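Local coordinates for sortase family protein (PDB 3O0P) that probably acts as a class C sortase, a cysteine transpeptidase that joins pilin subunits during assembly of the group B Streptococcus pilus, at residues A[42-47]-A[162-167]; A[46-51]-A[179-184]. All blocks are in the same frame, centred on the assembly; numbering follows the deposited sequence. Where two conformers were deposited one is given.

Contact 1. Residues A[42-47]-A[162-167]; sequences VHLEDP and DNFSDL
Leu44 and Phe164 sit across from each other with their CA atoms 7.8 Å apart, and Asp46 pairs with Asp162 at 7.4 Å between CA atoms. The two segments therefore run in opposite directions, yet no hydrogen bond crosses between them. Segment 42-47 leads into the Asp-Pro-Tyr motif, which in pilus sortases belongs to the lid over the active site. Segment 162-167 is part of the loop between strands 148-159 and 174-182 of the sortase fold. Both side chains of the Leu44-Phe164 pair leave their backbones toward the partner segment and pass one another in opposite senses. Phe164 has its CG anti to its own carbonyl carbon (chi1 -64°), which sends the ring across to segment 42-47. Leu44 CB lies over the middle of one ring face, 4.2 Å from the centroid, in a CH-pi contact. The leucine continues past the ring, so CD1 reaches Phe164 CB at 4.2 Å; Leu44 also touches Leu168. On the same face, Leu44 O lies above the rim, 3.8 Å from Phe164 CZ. Asp46 adds a tie to the sheet, because its OD2 forms a salt bridge with Arg190 of strand 189-198. The loop carrying Phe164 is shaped by an Asx turn, in which Asn163 OD1 accepts from Ser165 N at 3.0 Å. At the edge of the Phe164 ring, in its plane, Asp46 N lies 4.0 Å from CZ.

Contact 2. Residues A[46-51]-A[179-184]; sequences DPYEKK and LTCTPI
Tyr48 and Cys181 both hold their first side-chain branch anti to the carbonyl carbon (chi1 -60° and -69°), and in one of two modelled cysteine conformers this points the tyrosine ring and the sulfur at each other. That conformer gives a sulfur-aromatic contact whose closeness is doubtful. Cys181 SG lies 3.5 Å from the Tyr48 ring centroid, approaching obliquely, nearest the CG end. It comes within 2.9 Å of Tyr48 CG, which is too short to be trusted as a packing distance. The sequence Leu-Thr-Cys fits the sortase signature, so Cys181 is probably the nucleophile, and Tyr48 of the Asp-Pro-Tyr motif packs against it, consistent with a lid residue. Such a lid is consistent with a closed state that hinders substrate entry. Asp46 to Glu49 form a type I beta turn. It is braced by an Asx turn, in which Tyr48 N donates to Asp46 OD1 at 3.0 Å and 164°; the donor comes from above the carboxylate plane. Pro47 CB rests 4.0 Å above one face of the Tyr48 ring, toward its rim. The ring also passes Thr180, with CE1 4.4 Å from Thr180 CA. At its far end, Tyr48 OH is hydrogen-bonded to Thr117 OG1, which also bonds Leu179 O, so the Thr117 hydroxyl links segment 46-51 to strand 174-182. His119 packs edge-to-face with Tyr48. Leu93 of helix 90-93 touches Pro47 and Tyr48, and Arg190 of strand 189-198 touches both Tyr48 and Cys181.

Contacts 1 and 2 start from one continuous stretch, the probable lid loop between helix 22-37 and strand 71-75, and their segments overlap at Asp46 and Pro47. Their centres are about 12 Å apart. Contact 1 lies at the surface and joins this loop to another, by a leucine and backbone atoms packed round one phenylalanine. Contact 2 is buried and sets the same loop against strand 174-182, where sulfur, aromatic and hydroxyl groups meet at the probable active site. Neither contact has a direct hydrogen bond between its two segments. Asp46 connects them: its backbone belongs to the outer contact, while its carboxylate shapes the turn that presents the inner one.

Contact 1. Residues A[42-47]-A[162-167]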
loop_
_atom_site.group_PDB
_atom_site.type_symbol
_atom_site.label_atom_id
_atom_site.label_comp_id
_atom_site.label_asym_id
_atom_site.label_seq_id
_atom_site.Cartn_x
_atom_site.Cartn_y
_atom_site.Cartn_z
ATOM N N VAL A 42 16.101 -1.160 -4.570
ATOM C CA VAL A 42 16.736 -2.460 -4.352
ATOM C C VAL A 42 16.014 -3.317 -3.279
ATOM O O VAL A 42 16.160 -4.550 -3.256
ATOM C CB VAL A 42 18.223 -2.283 -3.972
ATOM N N HIS A 43 15.219 -2.687 -2.400
ATOM C CA HIS A 43 14.501 -3.434 -1.344
ATOM C C HIS A 43 13.339 -4.260 -1.900
ATOM O O HIS A 43 12.671 -4.991 -1.153
ATOM C CB HIS A 43 13.988 -2.499 -0.221
ATOM N N LEU A 44 13.115 -4.185 -3.211
ATOM C CA LEU A 44 11.930 -4.799 -3.783
ATOM C C LEU A 44 12.028 -6.320 -3.841
ATOM O O LEU A 44 12.897 -6.903 -4.506
ATOM C CB LEU A 44 11.629 -4.262 -5.179
ATOM C CG LEU A 44 11.028 -2.865 -5.263
ATOM C CD1 LEU A 44 10.900 -2.442 -6.696
ATOM C CD2 LEU A 44 9.679 -2.813 -4.573
ATOM N N GLU A 45 11.099 -6.941 -3.140
ATOM C CA GLU A 45 10.984 -8.380 -3.120
ATOM C C GLU A 45 9.509 -8.731 -3.186
ATOM O O GLU A 45 8.675 -8.000 -2.681
ATOM C CB GLU A 45 11.628 -8.934 -1.845
ATOM C CG GLU A 45 13.142 -8.746 -1.803
ATOM C CD GLU A 45 13.744 -9.023 -0.439
ATOM O OE1 GLU A 45 13.121 -9.768 0.341
ATOM O OE2 GLU A 45 14.842 -8.498 -0.146
ATOM N N ASP A 46 9.200 -9.839 -3.836
ATOM C CA ASP A 46 7.853 -10.383 -3.909
ATOM C C ASP A 46 7.384 -10.955 -2.554
ATOM O O ASP A 46 7.936 -11.945 -2.081
ATOM C CB ASP A 46 7.907 -11.522 -4.942
ATOM C CG ASP A 46 6.623 -12.308 -5.034
ATOM O OD1 ASP A 46 5.558 -11.777 -4.638
ATOM O OD2 ASP A 46 6.689 -13.455 -5.525
ATOM N N PRO A 47 6.342 -10.371 -1.932
ATOM C CA PRO A 47 5.887 -10.874 -0.625
ATOM C C PRO A 47 5.264 -12.252 -0.660
ATOM O O PRO A 47 5.125 -12.868 0.406
ATOM C CB PRO A 47 4.793 -9.872 -0.211
ATOM C CG PRO A 47 5.011 -8.678 -1.016
ATOM C CD PRO A 47 5.603 -9.163 -2.325
ATOM N N ASP A 162 8.483 -11.872 -10.834
ATOM C CA ASP A 162 9.799 -11.241 -10.973
ATOM C C ASP A 162 9.790 -9.994 -11.866
ATOM O O ASP A 162 10.850 -9.495 -12.255
ATOM C CB ASP A 162 10.833 -12.264 -11.464
ATOM C CG ASP A 162 10.392 -13.018 -12.703
ATOM O OD1 ASP A 162 9.336 -12.691 -13.298
ATOM O OD2 ASP A 162 11.125 -13.957 -13.077
ATOM N N ASN A 163 8.608 -9.474 -12.173
ATOM C CA ASN A 163 8.487 -8.257 -12.978
ATOM C C ASN A 163 8.044 -7.075 -12.119
ATOM O O ASN A 163 6.867 -6.937 -11.813
ATOM C CB ASN A 163 7.481 -8.462 -14.112
ATOM C CG ASN A 163 7.315 -7.229 -14.979
ATOM O OD1 ASN A 163 7.996 -6.213 -14.781
ATOM N ND2 ASN A 163 6.386 -7.294 -15.922
ATOM N N PHE A 164 9.000 -6.229 -11.741
ATOM C CA PHE A 164 8.719 -5.091 -10.881
ATOM C C PHE A 164 8.505 -3.798 -11.654
ATOM O O PHE A 164 8.312 -2.756 -11.035
ATOM C CB PHE A 164 9.884 -4.876 -9.909
ATOM C CG PHE A 164 10.092 -6.012 -8.961
ATOM C CD1 PHE A 164 9.156 -6.291 -7.975
ATOM C CD2 PHE A 164 11.228 -6.795 -9.042
ATOM C CE1 PHE A 164 9.346 -7.344 -7.103
ATOM C CE2 PHE A 164 11.422 -7.846 -8.175
ATOM C CZ PHE A 164 10.479 -8.120 -7.204
ATOM N N SER A 165 8.538 -3.854 -12.988
ATOM C CA SER A 165 8.506 -2.635 -13.806
ATOM C C SER A 165 7.358 -1.700 -13.496
ATOM O O SER A 165 7.512 -0.493 -13.542
ATOM C CB SER A 165 8.426 -3.006 -15.293
ATOM O OG SER A 165 9.639 -3.562 -15.756
ATOM N N ASP A 166 6.198 -2.254 -13.205
ATOM C CA ASP A 166 4.998 -1.438 -13.029
ATOM C C ASP A 166 4.810 -0.951 -11.615
ATOM O O ASP A 166 3.819 -0.296 -11.329
ATOM C CB ASP A 166 3.773 -2.225 -13.465
ATOM C CG ASP A 166 3.915 -2.741 -14.867
ATOM O OD1 ASP A 166 3.984 -1.912 -15.801
ATOM O OD2 ASP A 166 3.996 -3.966 -15.027
ATOM N N LEU A 167 5.773 -1.267 -10.750
ATOM C CA LEU A 167 5.748 -0.805 -9.361
ATOM C C LEU A 167 6.723 0.321 -9.093
ATOM O O LEU A 167 6.724 0.848 -8.002
ATOM C CB LEU A 167 6.101 -1.947 -8.417
ATOM C CG LEU A 167 5.167 -3.148 -8.539
ATOM C CD1 LEU A 167 5.604 -4.217 -7.554
ATOM C CD2 LEU A 167 3.692 -2.774 -8.293
#

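Contact 2. Residues A[46-51]-A[179-184]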
loop_
_atom_site.group_PDB
_atom_site.type_symbol
_atom_site.label_atom_id
_atom_site.label_comp_id
_atom_site.label_asym_id
_atom_site.label_seq_id
_atom_site.Cartn_x
_atom_site.Cartn_y
_atom_site.Cartn_z
ATOM N N ASP A 46 9.200 -9.839 -3.836
ATOM C CA ASP A 46 7.853 -10.383 -3.909
ATOM C C ASP A 46 7.384 -10.955 -2.554
ATOM O O ASP A 46 7.936 -11.945 -2.081
ATOM C CB ASP A 46 7.907 -11.522 -4.942
ATOM C CG ASP A 46 6.623 -12.308 -5.034
ATOM O OD1 ASP A 46 5.558 -11.777 -4.638
ATOM O OD2 ASP A 46 6.689 -13.455 -5.525
ATOM N N PRO A 47 6.342 -10.371 -1.932
ATOM C CA PRO A 47 5.887 -10.874 -0.625
ATOM C C PRO A 47 5.264 -12.252 -0.660
ATOM O O PRO A 47 5.125 -12.868 0.406
ATOM C CB PRO A 47 4.793 -9.872 -0.211
ATOM C CG PRO A 47 5.011 -8.678 -1.016
ATOM C CD PRO A 47 5.603 -9.163 -2.325
ATOM N N TYR A 48 4.882 -12.726 -1.846
ATOM C CA TYR A 48 4.061 -13.925 -1.931
ATOM C C TYR A 48 4.814 -15.144 -2.419
ATOM O O TYR A 48 4.207 -16.181 -2.637
ATOM C CB TYR A 48 2.816 -13.683 -2.791
ATOM C CG TYR A 48 1.980 -12.573 -2.207
ATOM C CD1 TYR A 48 2.024 -11.275 -2.725
ATOM C CD2 TYR A 48 1.208 -12.791 -1.057
ATOM C CE1 TYR A 48 1.280 -10.262 -2.155
ATOM C CE2 TYR A 48 0.463 -11.783 -0.492
ATOM C CZ TYR A 48 0.514 -10.521 -1.037
ATOM O OH TYR A 48 -0.199 -9.518 -0.448
ATOM N N GLU A 49 6.133 -15.023 -2.561
ATOM C CA GLU A 49 6.980 -16.176 -2.871
ATOM C C GLU A 49 6.900 -17.178 -1.728
ATOM O O GLU A 49 7.281 -16.864 -0.602
ATOM C CB GLU A 49 8.423 -15.723 -3.075
ATOM N N LYS A 50 6.411 -18.384 -2.021
ATOM C CA LYS A 50 6.122 -19.374 -0.989
ATOM C C LYS A 50 7.332 -19.701 -0.114
ATOM O O LYS A 50 7.222 -19.769 1.116
ATOM C CB LYS A 50 5.592 -20.660 -1.636
ATOM N N LYS A 51 8.486 -19.907 -0.737
ATOM C CA LYS A 51 9.666 -20.312 0.015
ATOM C C LYS A 51 10.621 -19.136 0.246
ATOM O O LYS A 51 11.834 -19.306 0.339
ATOM C CB LYS A 51 10.350 -21.497 -0.666
ATOM C CG LYS A 51 9.571 -22.774 -0.456
ATOM C CD LYS A 51 10.259 -23.989 -1.043
ATOM C CE LYS A 51 9.825 -24.227 -2.462
ATOM N NZ LYS A 51 10.326 -25.551 -2.940
ATOM N N LEU A 179 -1.677 -4.375 -4.718
ATOM C CA LEU A 179 -1.002 -5.574 -5.183
ATOM C C LEU A 179 -1.522 -6.814 -4.479
ATOM O O LEU A 179 -1.630 -6.830 -3.253
ATOM C CB LEU A 179 0.505 -5.438 -4.907
ATOM C CG LEU A 179 1.392 -6.662 -5.111
ATOM C CD1 LEU A 179 1.444 -7.016 -6.555
ATOM C CD2 LEU A 179 2.795 -6.408 -4.540
ATOM N N THR A 180 -1.873 -7.842 -5.240
ATOM C CA THR A 180 -2.201 -9.112 -4.627
ATOM C C THR A 180 -1.778 -10.266 -5.536
ATOM O O THR A 180 -1.230 -10.033 -6.612
ATOM C CB THR A 180 -3.684 -9.200 -4.232
ATOM O OG1 THR A 180 -3.865 -10.297 -3.328
ATOM C CG2 THR A 180 -4.601 -9.387 -5.431
ATOM N N CYS A 181 -2.006 -11.497 -5.087
ATOM C CA CYS A 181 -1.726 -12.700 -5.879
ATOM C C CYS A 181 -2.886 -13.149 -6.722
ATOM O O CYS A 181 -4.039 -12.946 -6.353
ATOM C CB CYS A 181 -1.422 -13.860 -4.969
ATOM S SG CYS A 181 0.082 -13.643 -4.176
ATOM N N THR A 182 -2.584 -13.798 -7.841
ATOM C CA THR A 182 -3.617 -14.265 -8.748
ATOM C C THR A 182 -3.020 -15.396 -9.581
ATOM O O THR A 182 -1.796 -15.474 -9.733
ATOM C CB THR A 182 -4.104 -13.107 -9.657
ATOM O OG1 THR A 182 -5.249 -13.532 -10.408
ATOM C CG2 THR A 182 -3.011 -12.648 -10.622
ATOM N N PRO A 183 -3.847 -16.324 -10.052
ATOM C CA PRO A 183 -5.254 -16.580 -9.751
ATOM C C PRO A 183 -5.417 -16.953 -8.291
ATOM O O PRO A 183 -4.453 -17.378 -7.630
ATOM C CB PRO A 183 -5.603 -17.797 -10.635
ATOM C CG PRO A 183 -4.524 -17.873 -11.661
ATOM C CD PRO A 183 -3.300 -17.296 -11.013
ATOM N N ILE A 184 -6.630 -16.798 -7.789
ATOM C CA ILE A 184 -6.900 -17.083 -6.387
ATOM C C ILE A 184 -6.509 -18.527 -6.074
ATOM O O ILE A 184 -6.900 -19.450 -6.785
ATOM C CB ILE A 184 -8.388 -16.876 -6.062
ATOM C CG1 ILE A 184 -8.800 -15.445 -6.389
ATOM C CG2 ILE A 184 -8.673 -17.190 -4.593
ATOM C CD1 ILE A 184 -8.019 -14.426 -5.639
#